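Local coordinates for protein alpha-glucosidase (Bacteroides thetaiotaomicron, PDB 5XFM) that probably hydrolyses beta-L-arabinopyranosides and alpha-galactosides, as a bifunctional, calcium-containing enzyme of glycoside hydrolase family 97, at residues 494-499 against 506-511. The protein carries 1 engineered substitution. Sequence-based numbering, arbitrary orientation.
Sequences LNKRLN and TTRRTT
Arg-508 sets out toward Asn-495 and Leu-494 nearly straight, CG anti to the backbone N (chi1 173°), and then bends at chi3 (45°), which turns its guanidinium onto their backbone. NE gives the carbonyl O of Asn-495 a hydrogen bond of 2.9 Å, the acceptor lying somewhat out of the guanidinium plane, while NH2 adds a weak second bond to the same oxygen. The CA of Leu-494 sits over one face of the group, offset toward its rim, and CG of Lys-496 comes in obliquely at 3.8 Å from NH2. The main chain of Arg-508 joins in: its N reaches Lys-496 O at 3.3 Å, so backbone and side chain of one residue bind two successive carbonyls. Farther along lies a short, weakly paired antiparallel hairpin, where Leu-498 N donates to Thr-506 O at 2.9 Å with an N-H...O angle of 168°. Arg-497, bent at chi2 and chi3, curls back and makes a weak bond from NE to that same oxygen, its CD lying 3.5 Å from Thr-507 OG1; its NH2 is hydrogen-bonded to Gly-505 O. On the buried side, Leu-498 CD2 meets Thr-506 OG1 at 3.2 Å, a hydroxyl hydrogen-bonded to Met-460 O, and helix 464-468 packs against both residues. A water accepts from Thr-506 N and donates to Leu-498 O, bridging the two backbones beside the direct bond. An alanine in place of Arg-508 takes away the guanidinium, which would probably leave the Asn-495 carbonyl short of donors and the Asp-512 carboxylate without its charged mate. The contact thus illustrates how a buried arginine ties residues 494-496 to the start of helix 512-521: Asp-512 probably balances its charge, while NE, with weak help from NH2, satisfies the Asn-495 carbonyl.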
loop_
_atom_site.group_PDB
_atom_site.type_symbol
_atom_site.label_atom_id
_atom_site.label_comp_id
_atom_site.label_asym_id
_atom_site.label_seq_id
_atom_site.Cartn_x
_atom_site.Cartn_y
_atom_site.Cartn_z
ATOM N N LEU A 494 22.376 2.650 -4.306
ATOM C CA LEU A 494 23.368 3.328 -5.121
ATOM C C LEU A 494 24.643 2.491 -5.208
ATOM O O LEU A 494 25.494 2.735 -6.057
ATOM C CB LEU A 494 23.644 4.728 -4.574
ATOM C CG LEU A 494 22.455 5.676 -4.772
ATOM C CD1 LEU A 494 22.744 7.071 -4.252
ATOM C CD2 LEU A 494 22.089 5.737 -6.248
ATOM N N ASN A 495 24.749 1.488 -4.339
ATOM C CA ASN A 495 25.731 0.418 -4.503
ATOM C C ASN A 495 25.550 -0.304 -5.840
ATOM O O ASN A 495 24.426 -0.470 -6.310
ATOM C CB ASN A 495 25.613 -0.586 -3.351
ATOM C CG ASN A 495 26.567 -0.288 -2.208
ATOM O OD1 ASN A 495 27.001 0.847 -2.017
ATOM N ND2 ASN A 495 26.862 -1.306 -1.414
ATOM N N LYS A 496 26.651 -0.732 -6.453
ATOM C CA LYS A 496 26.568 -1.521 -7.680
ATOM C C LYS A 496 26.507 -2.997 -7.350
ATOM O O LYS A 496 25.929 -3.793 -8.090
ATOM C CB LYS A 496 27.753 -1.256 -8.599
ATOM C CG LYS A 496 27.834 0.140 -9.161
ATOM C CD LYS A 496 29.197 0.359 -9.795
ATOM C CE LYS A 496 29.363 1.783 -10.277
ATOM N NZ LYS A 496 28.601 1.984 -11.543
ATOM N N ARG A 497 27.127 -3.361 -6.235
ATOM C CA ARG A 497 27.092 -4.734 -5.778
ATOM C C ARG A 497 26.484 -4.777 -4.385
ATOM O O ARG A 497 26.910 -4.045 -3.482
ATOM C CB ARG A 497 28.494 -5.343 -5.786
ATOM C CG ARG A 497 29.116 -5.410 -7.172
ATOM C CD ARG A 497 28.311 -6.303 -8.104
ATOM N NE ARG A 497 28.249 -7.684 -7.630
ATOM C CZ ARG A 497 29.205 -8.584 -7.834
ATOM N NH1 ARG A 497 30.305 -8.245 -8.497
ATOM N NH2 ARG A 497 29.063 -9.822 -7.376
ATOM N N LEU A 498 25.504 -5.654 -4.206
ATOM C CA LEU A 498 24.661 -5.594 -3.017
ATOM C C LEU A 498 25.223 -6.392 -1.861
ATOM O O LEU A 498 24.624 -7.379 -1.420
ATOM C CB LEU A 498 23.235 -6.056 -3.339
ATOM C CG LEU A 498 22.289 -4.961 -3.843
ATOM C CD1 LEU A 498 22.915 -4.108 -4.936
ATOM C CD2 LEU A 498 20.948 -5.544 -4.304
ATOM N N ASN A 499 26.385 -5.950 -1.387
ATOM C CA ASN A 499 26.994 -6.456 -0.160
ATOM C C ASN A 499 27.741 -5.314 0.535
ATOM O O ASN A 499 27.736 -4.183 0.047
ATOM C CB ASN A 499 27.918 -7.643 -0.458
ATOM C CG ASN A 499 29.221 -7.238 -1.128
ATOM O OD1 ASN A 499 29.366 -6.128 -1.638
ATOM N ND2 ASN A 499 30.164 -8.170 -1.172
ATOM N N THR A 506 24.647 -9.758 -5.138
ATOM C CA THR A 506 23.885 -9.539 -6.359
ATOM C C THR A 506 24.318 -8.254 -7.066
ATOM O O THR A 506 25.042 -7.427 -6.506
ATOM C CB THR A 506 22.373 -9.494 -6.082
ATOM O OG1 THR A 506 22.101 -8.454 -5.143
ATOM C CG2 THR A 506 21.886 -10.818 -5.502
ATOM N N THR A 507 23.866 -8.104 -8.305
ATOM C CA THR A 507 24.270 -6.995 -9.158
ATOM C C THR A 507 23.064 -6.163 -9.580
ATOM O O THR A 507 22.147 -6.681 -10.224
ATOM C CB THR A 507 25.009 -7.508 -10.417
ATOM O OG1 THR A 507 26.158 -8.267 -10.017
ATOM C CG2 THR A 507 25.467 -6.352 -11.295
ATOM N N ARG A 508 23.058 -4.884 -9.205
ATOM C CA ARG A 508 22.017 -3.971 -9.653
ATOM C C ARG A 508 21.996 -3.880 -11.175
ATOM O O ARG A 508 23.046 -3.763 -11.801
ATOM C CB ARG A 508 22.215 -2.580 -9.054
ATOM C CG ARG A 508 21.247 -1.540 -9.615
ATOM C CD ARG A 508 21.297 -0.224 -8.852
ATOM N NE ARG A 508 22.653 0.235 -8.559
ATOM C CZ ARG A 508 23.156 1.393 -8.979
ATOM N NH1 ARG A 508 22.419 2.201 -9.725
ATOM N NH2 ARG A 508 24.395 1.746 -8.654
ATOM N N ARG A 509 20.799 -3.934 -11.757
ATOM C CA ARG A 509 20.632 -3.903 -13.207
ATOM C C ARG A 509 20.174 -2.549 -13.722
ATOM O O ARG A 509 20.168 -2.306 -14.930
ATOM C CB ARG A 509 19.629 -4.968 -13.643
ATOM C CG ARG A 509 20.048 -6.372 -13.287
ATOM C CD ARG A 509 21.398 -6.692 -13.904
ATOM N NE ARG A 509 21.635 -8.129 -13.925
ATOM C CZ ARG A 509 22.832 -8.692 -14.042
ATOM N NH1 ARG A 509 23.918 -7.936 -14.146
ATOM N NH2 ARG A 509 22.938 -10.015 -14.052
ATOM N N THR A 510 19.798 -1.671 -12.799
ATOM C CA THR A 510 19.265 -0.360 -13.141
ATOM C C THR A 510 20.286 0.746 -12.889
ATOM O O THR A 510 21.284 0.536 -12.207
ATOM C CB THR A 510 17.995 -0.058 -12.334
ATOM O OG1 THR A 510 18.251 -0.308 -10.946
ATOM C CG2 THR A 510 16.847 -0.941 -12.795
ATOM N N THR A 511 20.028 1.924 -13.446
ATOM C CA THR A 511 20.960 3.043 -13.337
ATOM C C THR A 511 20.772 3.875 -12.067
ATOM O O THR A 511 19.764 3.751 -11.366
ATOM C CB THR A 511 20.847 3.961 -14.555
ATOM O OG1 THR A 511 19.549 4.575 -14.575
ATOM C CG2 THR A 511 21.039 3.159 -15.829
HETATM O O HOH W 1 23.588 -9.657 -2.270
#